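Local coordinates for protein aspartate--tRNA(Asp/Asn) ligase (Sulfolobus tokodaii, PDB 1WYD) that probably attaches aspartate to both tRNA(Asp) and tRNA(Asn), first activating the amino acid with ATP as aspartyl-adenylate, at residues Q240-I245 and L316-D321; A233-V238 and I275-Y280; H247-T252 and V406-I411; F218-F223 and E416-P421. All blocks are in the same frame, centred on the assembly; numbering follows the deposited sequence.

From the N terminus, the chain first meets 218-223, which contact 4 will not close until 416-421; the other three contacts therefore nest inside that loop. Helix 235-256 then supplies the first partners of contacts 2, 1 and 3 in turn, at its start, along its middle and further on. These contacts close at 275-280, 316-321 and 406-411, in the order in which they opened, so each pair of loops crosses. Contacts 2 and 1 tie the helix to the neighbouring strands 276-279 and 316-320 at one end of the catalytic sheet, and contact 3 ties it to helix 401-409. Contact 4 joins the loop leading into strand 222-231 to the loop following helix 401-409.

Contact 1: Q240-I245 and L316-D321; sequences QLLEKI and LYFIVD
Leu-242 and Glu-243, one after the other on helix 235-256, meet the ring edge of Phe-318 on strand 316-320, a helix-on-sheet contact within the class II synthetase catalytic domain. The backbones stay well apart, with 10.4 Å between Glu-243 CA and Phe-318 CA, so side chains from both sides must bridge the separation. From the strand, the CB of Phe-318 points at the helix, and a first torsion of -71°, which sets CG opposite the carbonyl carbon, keeps the ring on that course. Beyond CB and CG, the ring carries the contact along its outer rim. On one branch, CE1 stands 4.1 Å from Glu-243 CG and 4.0 Å from Glu-243 OE2. At the far end, CZ lies 3.8 Å from Leu-242 CD2, and the second branch brings CE2 within 3.5 Å of the same methyl. Both partners lie near the ring plane, which identifies this as an edge contact; the carboxylate is turned 44° from the ring. With a serine here, Leu-242 CD2 would probably lose its aromatic neighbour and a gap would open between helix and strand.

The sheet side adds Phe-344, whose ring meets that of Phe-318 nearly perpendicularly, and Leu-346, both on adjacent strand 343-348. All three touching residues are buried, which makes the acidic group notable. Its oxygen is satisfied by the backbone rather than by the ring: extended beyond CG, the Glu-243 chain delivers OE2 to a hydrogen bond from Ile-275 N.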
# COMPACT_ATOMS: atom_id res chain seq x y z
N GLN B 240 -16.85 -13.34 8.20
CA GLN B 240 -17.91 -12.32 8.10
C GLN B 240 -17.43 -10.90 7.79
O GLN B 240 -18.16 -10.10 7.20
CB GLN B 240 -18.69 -12.26 9.40
CG GLN B 240 -19.87 -13.17 9.40
CD GLN B 240 -20.55 -13.15 10.75
OE1 GLN B 240 -20.72 -12.07 11.36
NE2 GLN B 240 -20.93 -14.33 11.23
N LEU B 241 -16.23 -10.57 8.24
CA LEU B 241 -15.62 -9.29 7.87
C LEU B 241 -15.35 -9.30 6.36
O LEU B 241 -15.69 -8.34 5.65
CB LEU B 241 -14.32 -9.10 8.64
CG LEU B 241 -13.71 -7.73 8.95
CD1 LEU B 241 -12.21 -7.87 8.82
CD2 LEU B 241 -14.21 -6.61 8.07
N LEU B 242 -14.77 -10.40 5.88
CA LEU B 242 -14.34 -10.49 4.49
C LEU B 242 -15.56 -10.43 3.58
O LEU B 242 -15.56 -9.70 2.60
CB LEU B 242 -13.45 -11.73 4.26
CG LEU B 242 -13.40 -12.42 2.93
CD1 LEU B 242 -12.40 -11.74 2.01
CD2 LEU B 242 -13.01 -13.82 3.15
N GLU B 243 -16.60 -11.18 3.93
CA GLU B 243 -17.90 -11.11 3.26
C GLU B 243 -18.30 -9.65 3.02
O GLU B 243 -18.59 -9.24 1.90
CB GLU B 243 -18.98 -11.84 4.09
CG GLU B 243 -18.99 -13.37 3.99
CD GLU B 243 -20.10 -14.07 4.81
OE1 GLU B 243 -20.62 -13.49 5.80
OE2 GLU B 243 -20.46 -15.22 4.46
N LYS B 244 -18.26 -8.85 4.07
CA LYS B 244 -18.65 -7.46 3.94
C LYS B 244 -17.71 -6.64 3.05
O LYS B 244 -18.15 -5.76 2.30
CB LYS B 244 -18.78 -6.81 5.33
CG LYS B 244 -20.01 -7.32 6.11
CD LYS B 244 -19.82 -7.28 7.66
CE LYS B 244 -20.19 -5.92 8.26
NZ LYS B 244 -20.36 -5.99 9.77
N ILE B 245 -16.41 -6.93 3.17
CA ILE B 245 -15.36 -6.36 2.32
C ILE B 245 -15.65 -6.66 0.83
O ILE B 245 -15.75 -5.76 0.02
CB ILE B 245 -13.97 -6.95 2.75
CG1 ILE B 245 -13.54 -6.40 4.12
CG2 ILE B 245 -12.88 -6.71 1.66
CD1 ILE B 245 -12.18 -6.88 4.53
N LEU B 316 -18.96 -19.00 -5.64
CA LEU B 316 -18.29 -18.34 -4.54
C LEU B 316 -18.62 -19.03 -3.24
O LEU B 316 -19.75 -18.92 -2.73
CB LEU B 316 -18.68 -16.86 -4.53
CG LEU B 316 -17.83 -15.88 -3.76
CD1 LEU B 316 -16.48 -15.68 -4.44
CD2 LEU B 316 -18.59 -14.57 -3.61
N TYR B 317 -17.65 -19.79 -2.74
CA TYR B 317 -17.84 -20.57 -1.55
C TYR B 317 -16.54 -20.64 -0.71
O TYR B 317 -15.42 -20.56 -1.26
CB TYR B 317 -18.32 -21.97 -1.95
CG TYR B 317 -17.41 -22.70 -2.90
CD1 TYR B 317 -16.58 -23.70 -2.45
CD2 TYR B 317 -17.38 -22.38 -4.25
CE1 TYR B 317 -15.72 -24.38 -3.32
CE2 TYR B 317 -16.54 -23.03 -5.12
CZ TYR B 317 -15.69 -24.05 -4.65
OH TYR B 317 -14.83 -24.72 -5.52
N PHE B 318 -16.69 -20.77 0.60
CA PHE B 318 -15.56 -21.06 1.49
C PHE B 318 -15.38 -22.57 1.63
O PHE B 318 -16.35 -23.30 1.78
CB PHE B 318 -15.87 -20.56 2.91
CG PHE B 318 -15.88 -19.06 3.08
CD1 PHE B 318 -17.05 -18.39 3.33
CD2 PHE B 318 -14.67 -18.34 3.11
CE1 PHE B 318 -17.06 -17.01 3.54
CE2 PHE B 318 -14.66 -16.95 3.32
CZ PHE B 318 -15.85 -16.29 3.53
N ILE B 319 -14.13 -23.05 1.61
CA ILE B 319 -13.84 -24.36 2.17
C ILE B 319 -13.20 -24.23 3.56
O ILE B 319 -12.00 -23.93 3.70
CB ILE B 319 -12.96 -25.20 1.27
CG1 ILE B 319 -13.57 -25.36 -0.12
CG2 ILE B 319 -12.80 -26.58 1.90
CD1 ILE B 319 -12.73 -26.29 -1.01
N VAL B 320 -14.02 -24.52 4.57
CA VAL B 320 -13.69 -24.37 5.99
C VAL B 320 -13.25 -25.67 6.69
O VAL B 320 -13.41 -26.78 6.16
CB VAL B 320 -14.88 -23.74 6.78
CG1 VAL B 320 -15.32 -22.44 6.13
CG2 VAL B 320 -16.02 -24.69 6.87
N ASP B 321 -12.69 -25.53 7.88
CA ASP B 321 -12.34 -26.66 8.71
C ASP B 321 -11.41 -27.70 8.03
O ASP B 321 -11.70 -28.91 8.05
CB ASP B 321 -13.62 -27.32 9.32
CG ASP B 321 -14.46 -26.34 10.17
OD1 ASP B 321 -15.62 -26.64 10.52
OD2 ASP B 321 -14.04 -25.23 10.56

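Contact 2: A233-V238 and I275-Y280; sequences ADYNDV and IKRLKY
Asn-236 and Tyr-235, in the first turn of helix 235-256, face Arg-277 of edge strand 276-279 just beyond a helix start closed by a capping box. The contact is narrow, burying 91 Å² in all, and most of that lies where Asn-236 meets Arg-277. There the amide end comes up to the guanidinium edge, near its plane, with 2.6 Å between the atoms modelled as Asn-236 ND2 and Arg-277 NH1; the two planes are 43° apart.

Tyr-235 stands off by comparison, its OH no nearer than 4.2 Å to Arg-277 NH2. Other residues bury it: Lys-334 and Glu-342 pack on its side chain, and its OH makes a hydrogen bond, modelled very short, to Asp-321 OD2. The solvent side is that of Arg-277, an exposed residue. A nearly eclipsed first torsion, 1°, suggests that the arginine chain is strained or imprecisely placed, and its position deserves caution.

The helix start is held by its own bonds. Asp-234 and Asp-237 exchange backbone-to-carboxylate bonds, and Met-1 of the second subunit packs on both. Asp-234 N reaches Asp-237 OD1 on its anti side at 3.0 Å, while Asp-237 N returns a 3.2 Å bond that meets Asp-234 OD1 nearly end-on.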
# COMPACT_ATOMS: atom_id res chain seq x y z
N ALA B 233 -11.11 -12.32 17.94
CA ALA B 233 -11.87 -12.70 16.79
C ALA B 233 -11.36 -14.07 16.49
O ALA B 233 -10.15 -14.34 16.72
CB ALA B 233 -11.57 -11.76 15.62
N ASP B 234 -12.24 -14.95 16.01
CA ASP B 234 -11.81 -16.22 15.45
C ASP B 234 -12.13 -16.23 13.99
O ASP B 234 -12.51 -15.18 13.45
CB ASP B 234 -12.44 -17.41 16.15
CG ASP B 234 -13.97 -17.47 15.97
OD1 ASP B 234 -14.54 -16.82 15.07
OD2 ASP B 234 -14.67 -18.19 16.73
N TYR B 235 -12.02 -17.40 13.36
CA TYR B 235 -12.16 -17.48 11.91
C TYR B 235 -13.56 -17.21 11.39
O TYR B 235 -13.71 -16.70 10.29
CB TYR B 235 -11.58 -18.78 11.36
CG TYR B 235 -12.40 -20.04 11.56
CD1 TYR B 235 -12.38 -21.04 10.60
CD2 TYR B 235 -13.17 -20.25 12.73
CE1 TYR B 235 -13.10 -22.21 10.77
CE2 TYR B 235 -13.89 -21.41 12.92
CZ TYR B 235 -13.85 -22.40 11.92
OH TYR B 235 -14.55 -23.56 12.06
N ASN B 236 -14.59 -17.50 12.19
CA ASN B 236 -15.93 -17.14 11.76
C ASN B 236 -16.10 -15.63 11.71
O ASN B 236 -16.71 -15.10 10.78
CB ASN B 236 -17.00 -17.84 12.62
CG ASN B 236 -16.94 -19.39 12.51
OD1 ASN B 236 -16.91 -20.09 13.52
ND2 ASN B 236 -16.96 -19.91 11.31
N ASP B 237 -15.50 -14.91 12.67
CA ASP B 237 -15.59 -13.44 12.67
C ASP B 237 -14.99 -12.77 11.44
O ASP B 237 -15.59 -11.85 10.86
CB ASP B 237 -14.91 -12.85 13.90
CG ASP B 237 -15.61 -13.20 15.17
OD1 ASP B 237 -14.92 -13.65 16.12
OD2 ASP B 237 -16.86 -13.07 15.30
N VAL B 238 -13.78 -13.21 11.09
CA VAL B 238 -13.07 -12.65 9.96
C VAL B 238 -13.70 -13.05 8.62
O VAL B 238 -13.79 -12.24 7.68
CB VAL B 238 -11.51 -12.94 10.03
CG1 VAL B 238 -10.92 -12.27 11.28
CG2 VAL B 238 -11.19 -14.40 10.03
N ILE B 275 -21.96 -16.31 2.36
CA ILE B 275 -21.41 -17.11 1.29
C ILE B 275 -21.55 -18.57 1.71
O ILE B 275 -21.38 -18.89 2.88
CB ILE B 275 -19.94 -16.70 1.01
CG1 ILE B 275 -19.89 -15.38 0.25
CG2 ILE B 275 -19.20 -17.76 0.21
CD1 ILE B 275 -18.61 -14.56 0.48
N LYS B 276 -21.88 -19.45 0.78
CA LYS B 276 -21.95 -20.88 1.08
C LYS B 276 -20.68 -21.36 1.79
O LYS B 276 -19.57 -21.06 1.31
CB LYS B 276 -22.18 -21.65 -0.23
CG LYS B 276 -22.20 -23.19 -0.08
CD LYS B 276 -23.63 -23.74 0.07
CE LYS B 276 -23.64 -25.25 -0.07
NZ LYS B 276 -23.54 -25.90 1.26
N ARG B 277 -20.83 -22.06 2.93
CA ARG B 277 -19.71 -22.78 3.57
C ARG B 277 -19.82 -24.26 3.33
O ARG B 277 -20.90 -24.84 3.47
CB ARG B 277 -19.56 -22.56 5.08
CG ARG B 277 -20.58 -21.67 5.75
CD ARG B 277 -20.20 -21.20 7.17
NE ARG B 277 -19.47 -22.18 7.99
CZ ARG B 277 -18.55 -21.85 8.91
NH1 ARG B 277 -18.26 -20.57 9.13
NH2 ARG B 277 -17.92 -22.78 9.63
N LEU B 278 -18.70 -24.86 2.98
CA LEU B 278 -18.63 -26.27 2.74
C LEU B 278 -17.46 -26.75 3.55
O LEU B 278 -16.34 -26.22 3.41
CB LEU B 278 -18.37 -26.48 1.26
CG LEU B 278 -18.24 -27.89 0.72
CD1 LEU B 278 -19.60 -28.52 0.68
CD2 LEU B 278 -17.67 -27.83 -0.66
N LYS B 279 -17.70 -27.72 4.43
CA LYS B 279 -16.62 -28.32 5.23
C LYS B 279 -15.74 -29.10 4.30
O LYS B 279 -16.22 -29.62 3.30
CB LYS B 279 -17.14 -29.24 6.34
CG LYS B 279 -18.25 -28.64 7.21
CD LYS B 279 -18.88 -29.71 8.08
CE LYS B 279 -19.05 -29.24 9.51
NZ LYS B 279 -20.35 -28.52 9.70
N TYR B 280 -14.45 -29.17 4.62
CA TYR B 280 -13.47 -29.91 3.83
C TYR B 280 -13.89 -31.39 3.76
O TYR B 280 -13.88 -31.99 2.69
CB TYR B 280 -12.10 -29.75 4.46
CG TYR B 280 -11.09 -30.81 4.10
CD1 TYR B 280 -10.26 -30.64 3.03
CD2 TYR B 280 -10.97 -31.99 4.83
CE1 TYR B 280 -9.32 -31.59 2.68
CE2 TYR B 280 -10.04 -32.96 4.48
CZ TYR B 280 -9.22 -32.74 3.40
OH TYR B 280 -8.28 -33.65 2.99

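Contact 3: H247-T252 and V406-I411; sequences HNIVKT and VMLTGI
Leu-408 against Ile-249 and Val-250 is a buried, wholly apolar contact between two helices, joining the weakly bonded last turn of helix 401-409 to the second half of helix 235-256. Helix 401-409 follows strand 394-400, the strand-helix pair that forms motif 3 of class II synthetases. The evidence for close approach is the 7.1 Å between Val-250 CA and Leu-408 CA.

Leu-408 does the reaching. Its first torsion, -54°, places CG opposite the carbonyl carbon and sends the fork toward the other helix, where its methyls divide the work. CD1 rests 3.7 Å from Ile-249 CG2; CD2 lies 3.8 Å from Val-250 CG1 and is equally near the Ile-249 branch. Ile-249 CG2 thus touches both prongs, whereas Val-250 meets a single one. Both partners cross the leucine at about a right angle.

Each helix also carries a local polar detail. In 247-252, Thr-252 OG1 donates to Asn-248 O at 2.7 Å, on the opposite face of that carbonyl from Thr-252 N. In 406-411, Gly-410 leaves helical geometry with phi 90°, where a CB would be jammed against Thr-409 O, which calls for glycine; Thr-409 OG1 accepts from Ile-411 N at 3.3 Å, an ST turn.

Helix 128-150 runs beside both segments: Thr-147 and Ala-143 pack against Asn-248 and Thr-252 respectively, Val-133 against Ile-411, while Tyr-266 OH, from the region after helix 258-264, bonds to Met-407 O.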
# COMPACT_ATOMS: atom_id res chain seq x y z
N HIS B 247 -18.26 -7.71 -0.62
CA HIS B 247 -19.51 -7.11 -1.00
C HIS B 247 -19.31 -5.64 -1.35
O HIS B 247 -19.84 -5.15 -2.36
CB HIS B 247 -20.54 -7.27 0.13
CG HIS B 247 -21.90 -6.79 -0.24
ND1 HIS B 247 -22.79 -7.55 -0.96
CD2 HIS B 247 -22.50 -5.59 -0.04
CE1 HIS B 247 -23.90 -6.87 -1.16
NE2 HIS B 247 -23.74 -5.67 -0.62
N ASN B 248 -18.55 -4.93 -0.54
CA ASN B 248 -18.35 -3.51 -0.85
C ASN B 248 -17.49 -3.32 -2.11
O ASN B 248 -17.65 -2.33 -2.86
CB ASN B 248 -17.77 -2.79 0.35
CG ASN B 248 -17.67 -1.30 0.16
OD1 ASN B 248 -18.68 -0.64 -0.06
ND2 ASN B 248 -16.44 -0.75 0.30
N ILE B 249 -16.59 -4.29 -2.33
CA ILE B 249 -15.73 -4.33 -3.49
C ILE B 249 -16.57 -4.49 -4.75
O ILE B 249 -16.58 -3.62 -5.60
CB ILE B 249 -14.61 -5.46 -3.36
CG1 ILE B 249 -13.56 -5.04 -2.34
CG2 ILE B 249 -13.92 -5.67 -4.67
CD1 ILE B 249 -12.57 -6.09 -2.01
N VAL B 250 -17.29 -5.60 -4.88
CA VAL B 250 -18.09 -5.80 -6.08
C VAL B 250 -19.12 -4.68 -6.29
O VAL B 250 -19.33 -4.20 -7.44
CB VAL B 250 -18.74 -7.18 -6.11
CG1 VAL B 250 -17.67 -8.29 -5.98
CG2 VAL B 250 -19.72 -7.31 -5.00
N LYS B 251 -19.70 -4.20 -5.20
CA LYS B 251 -20.62 -3.06 -5.27
C LYS B 251 -19.93 -1.81 -5.83
O LYS B 251 -20.51 -1.09 -6.63
CB LYS B 251 -21.24 -2.76 -3.91
CG LYS B 251 -22.44 -1.83 -3.93
CD LYS B 251 -22.80 -1.37 -2.51
CE LYS B 251 -24.14 -0.62 -2.47
NZ LYS B 251 -24.03 0.63 -1.64
N THR B 252 -18.70 -1.54 -5.40
CA THR B 252 -17.99 -0.38 -5.93
C THR B 252 -17.66 -0.53 -7.43
O THR B 252 -17.76 0.44 -8.20
CB THR B 252 -16.72 -0.09 -5.11
OG1 THR B 252 -17.07 0.13 -3.72
CG2 THR B 252 -16.10 1.22 -5.54
N VAL B 406 -9.38 -11.55 -11.01
CA VAL B 406 -10.08 -12.50 -11.88
C VAL B 406 -11.58 -12.47 -11.63
O VAL B 406 -12.39 -12.45 -12.57
CB VAL B 406 -9.60 -13.93 -11.64
CG1 VAL B 406 -10.44 -14.92 -12.44
CG2 VAL B 406 -8.11 -14.07 -11.99
N MET B 407 -11.95 -12.45 -10.35
CA MET B 407 -13.34 -12.35 -9.95
C MET B 407 -13.94 -10.98 -10.34
O MET B 407 -15.15 -10.84 -10.55
CB MET B 407 -13.44 -12.65 -8.43
CG MET B 407 -14.79 -12.39 -7.81
SD MET B 407 -14.73 -12.42 -6.00
CE MET B 407 -16.41 -12.99 -5.77
N LEU B 408 -13.10 -9.96 -10.47
CA LEU B 408 -13.62 -8.64 -10.80
C LEU B 408 -13.53 -8.22 -12.27
O LEU B 408 -14.00 -7.13 -12.62
CB LEU B 408 -12.99 -7.55 -9.93
CG LEU B 408 -13.06 -7.72 -8.42
CD1 LEU B 408 -12.19 -6.64 -7.84
CD2 LEU B 408 -14.53 -7.53 -7.93
N THR B 409 -12.95 -9.06 -13.13
CA THR B 409 -12.76 -8.65 -14.53
C THR B 409 -13.09 -9.74 -15.53
O THR B 409 -13.40 -9.46 -16.67
CB THR B 409 -11.29 -8.24 -14.75
OG1 THR B 409 -10.45 -9.33 -14.34
CG2 THR B 409 -10.93 -7.10 -13.82
N GLY B 410 -12.98 -10.99 -15.09
CA GLY B 410 -13.11 -12.10 -16.00
C GLY B 410 -11.79 -12.56 -16.62
O GLY B 410 -11.74 -13.68 -17.21
N ILE B 411 -10.73 -11.75 -16.51
CA ILE B 411 -9.44 -12.16 -17.09
C ILE B 411 -8.90 -13.40 -16.42
O ILE B 411 -8.73 -13.45 -15.20
CB ILE B 411 -8.38 -11.02 -17.10
CG1 ILE B 411 -8.81 -9.93 -18.07
CG2 ILE B 411 -7.00 -11.55 -17.53
CD1 ILE B 411 -8.45 -8.59 -17.58

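Contact 4: F218-F223 and E416-P421; sequences FHLAEF and EIVPFP. With SO4 (sulfate ion), chain G.
The ring of Phe-218 meets Ile-417 CD1 at its edge, near the ring plane and 4.4 Å from CE2, while a sulfate oxygen approaches the ring obliquely, with O3 3.6 Å from CD1. The residues belong to the class II active-site region: 218-223 leads from the motif 2 loop into strand 222-231, and the loop 416-421 comes after the motif 3 helix, 401-409. Sulfate, probably from the crystallisation liquor, is held by the backbone, Phe-218 N donating to its O3 at 2.6 Å, and also by Ser-413 OG. Phe-218 O accepts from Arg-403, a predicted ATP-binding residue.

Leu-220 supplies the closer packing. With CG opposite the carbonyl carbon (chi1 -55°), its fork points at the loop: CD1 meets Val-418 CG2 tip to tip at 3.6 Å, and CD2 lies 4.0 Å from Pro-421 CB.

Glu-222 faces two ways. Its OE1 accepts from Lys-160 N and Ile-161 N of the second subunit; nearby, the ring of Phe-420 meets Tyr-191 of the second subunit edge-to-face. The other oxygen, Glu-222 OE2, takes a 2.7 Å bond from a water that also donates to Phe-420 O at 2.9 Å.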
# COMPACT_ATOMS: atom_id res chain seq x y z
N PHE B 218 -1.55 -18.39 -12.52
CA PHE B 218 -1.60 -17.61 -11.29
C PHE B 218 -0.56 -17.95 -10.28
O PHE B 218 -0.87 -18.22 -9.12
CB PHE B 218 -2.99 -17.69 -10.68
CG PHE B 218 -3.97 -16.89 -11.42
CD1 PHE B 218 -4.68 -17.45 -12.47
CD2 PHE B 218 -4.11 -15.53 -11.13
CE1 PHE B 218 -5.56 -16.69 -13.20
CE2 PHE B 218 -4.99 -14.75 -11.86
CZ PHE B 218 -5.72 -15.34 -12.90
N HIS B 219 0.70 -17.91 -10.71
CA HIS B 219 1.77 -18.18 -9.80
C HIS B 219 2.97 -17.28 -10.04
O HIS B 219 4.09 -17.78 -10.14
CB HIS B 219 2.19 -19.62 -9.94
CG HIS B 219 1.44 -20.55 -9.05
ND1 HIS B 219 0.15 -20.96 -9.33
CD2 HIS B 219 1.79 -21.15 -7.89
CE1 HIS B 219 -0.27 -21.76 -8.36
NE2 HIS B 219 0.71 -21.90 -7.48
N LEU B 220 2.73 -15.97 -10.10
CA LEU B 220 3.82 -14.98 -10.16
C LEU B 220 4.78 -15.09 -8.95
O LEU B 220 4.38 -15.55 -7.90
CB LEU B 220 3.27 -13.55 -10.33
CG LEU B 220 2.33 -13.29 -11.52
CD1 LEU B 220 1.96 -11.83 -11.60
CD2 LEU B 220 2.93 -13.77 -12.87
N ALA B 221 6.07 -14.74 -9.13
CA ALA B 221 7.02 -14.82 -8.04
C ALA B 221 6.91 -13.61 -7.11
O ALA B 221 7.19 -13.70 -5.90
CB ALA B 221 8.50 -14.93 -8.60
N GLU B 222 6.55 -12.48 -7.70
CA GLU B 222 6.13 -11.28 -6.97
C GLU B 222 4.60 -11.03 -7.04
O GLU B 222 3.99 -11.13 -8.09
CB GLU B 222 6.81 -10.08 -7.54
CG GLU B 222 6.72 -8.85 -6.64
CD GLU B 222 7.49 -7.71 -7.27
OE1 GLU B 222 8.75 -7.72 -7.18
OE2 GLU B 222 6.83 -6.86 -7.90
N PHE B 223 4.01 -10.64 -5.92
CA PHE B 223 2.56 -10.53 -5.85
C PHE B 223 2.12 -9.64 -4.70
O PHE B 223 2.77 -9.62 -3.66
CB PHE B 223 1.89 -11.91 -5.76
CG PHE B 223 2.46 -12.82 -4.68
CD1 PHE B 223 1.91 -12.84 -3.39
CD2 PHE B 223 3.51 -13.72 -4.98
CE1 PHE B 223 2.42 -13.70 -2.40
CE2 PHE B 223 4.04 -14.58 -3.98
CZ PHE B 223 3.49 -14.57 -2.70
N GLU B 416 -1.95 -11.13 -17.51
CA GLU B 416 -2.79 -10.14 -18.14
C GLU B 416 -3.36 -9.12 -17.13
O GLU B 416 -3.91 -8.10 -17.52
CB GLU B 416 -3.90 -10.84 -18.90
CG GLU B 416 -3.42 -11.91 -19.82
CD GLU B 416 -4.04 -11.79 -21.18
OE1 GLU B 416 -5.24 -11.37 -21.27
OE2 GLU B 416 -3.33 -12.13 -22.16
N ILE B 417 -3.21 -9.39 -15.83
CA ILE B 417 -3.70 -8.45 -14.82
C ILE B 417 -2.55 -7.58 -14.28
O ILE B 417 -2.67 -6.35 -14.16
CB ILE B 417 -4.47 -9.22 -13.70
CG1 ILE B 417 -5.85 -9.67 -14.22
CG2 ILE B 417 -4.64 -8.37 -12.44
CD1 ILE B 417 -6.46 -10.94 -13.59
N VAL B 418 -1.41 -8.22 -14.00
CA VAL B 418 -0.31 -7.51 -13.39
C VAL B 418 0.46 -6.81 -14.51
O VAL B 418 0.98 -7.46 -15.43
CB VAL B 418 0.56 -8.46 -12.55
CG1 VAL B 418 1.82 -7.77 -12.05
CG2 VAL B 418 -0.24 -9.03 -11.42
N PRO B 419 0.59 -5.48 -14.43
CA PRO B 419 1.14 -4.72 -15.53
C PRO B 419 2.62 -5.12 -15.72
O PRO B 419 3.05 -5.20 -16.86
CB PRO B 419 1.02 -3.27 -15.07
CG PRO B 419 0.22 -3.29 -13.98
CD PRO B 419 0.38 -4.62 -13.26
N PHE B 420 3.35 -5.45 -14.65
CA PHE B 420 4.76 -5.88 -14.84
C PHE B 420 5.08 -7.15 -14.12
O PHE B 420 5.65 -7.12 -13.04
CB PHE B 420 5.72 -4.78 -14.42
CG PHE B 420 5.58 -3.54 -15.24
CD1 PHE B 420 5.01 -2.41 -14.71
CD2 PHE B 420 5.97 -3.53 -16.57
CE1 PHE B 420 4.83 -1.27 -15.48
CE2 PHE B 420 5.80 -2.40 -17.35
CZ PHE B 420 5.22 -1.28 -16.81
N PRO B 421 4.70 -8.28 -14.71
CA PRO B 421 4.77 -9.57 -14.02
C PRO B 421 6.21 -10.03 -13.75
O PRO B 421 7.11 -9.68 -14.50
CB PRO B 421 4.12 -10.55 -15.00
CG PRO B 421 3.81 -9.75 -16.27
CD PRO B 421 4.27 -8.37 -16.11
S SO4 G . -1.18 -17.56 -16.12
O1 SO4 G . -1.99 -18.39 -17.01
O2 SO4 G . 0.07 -18.28 -15.79
O3 SO4 G . -1.96 -17.30 -14.89
O4 SO4 G . -0.88 -16.30 -16.80
O HOH W 1 5.44 -7.51 -10.13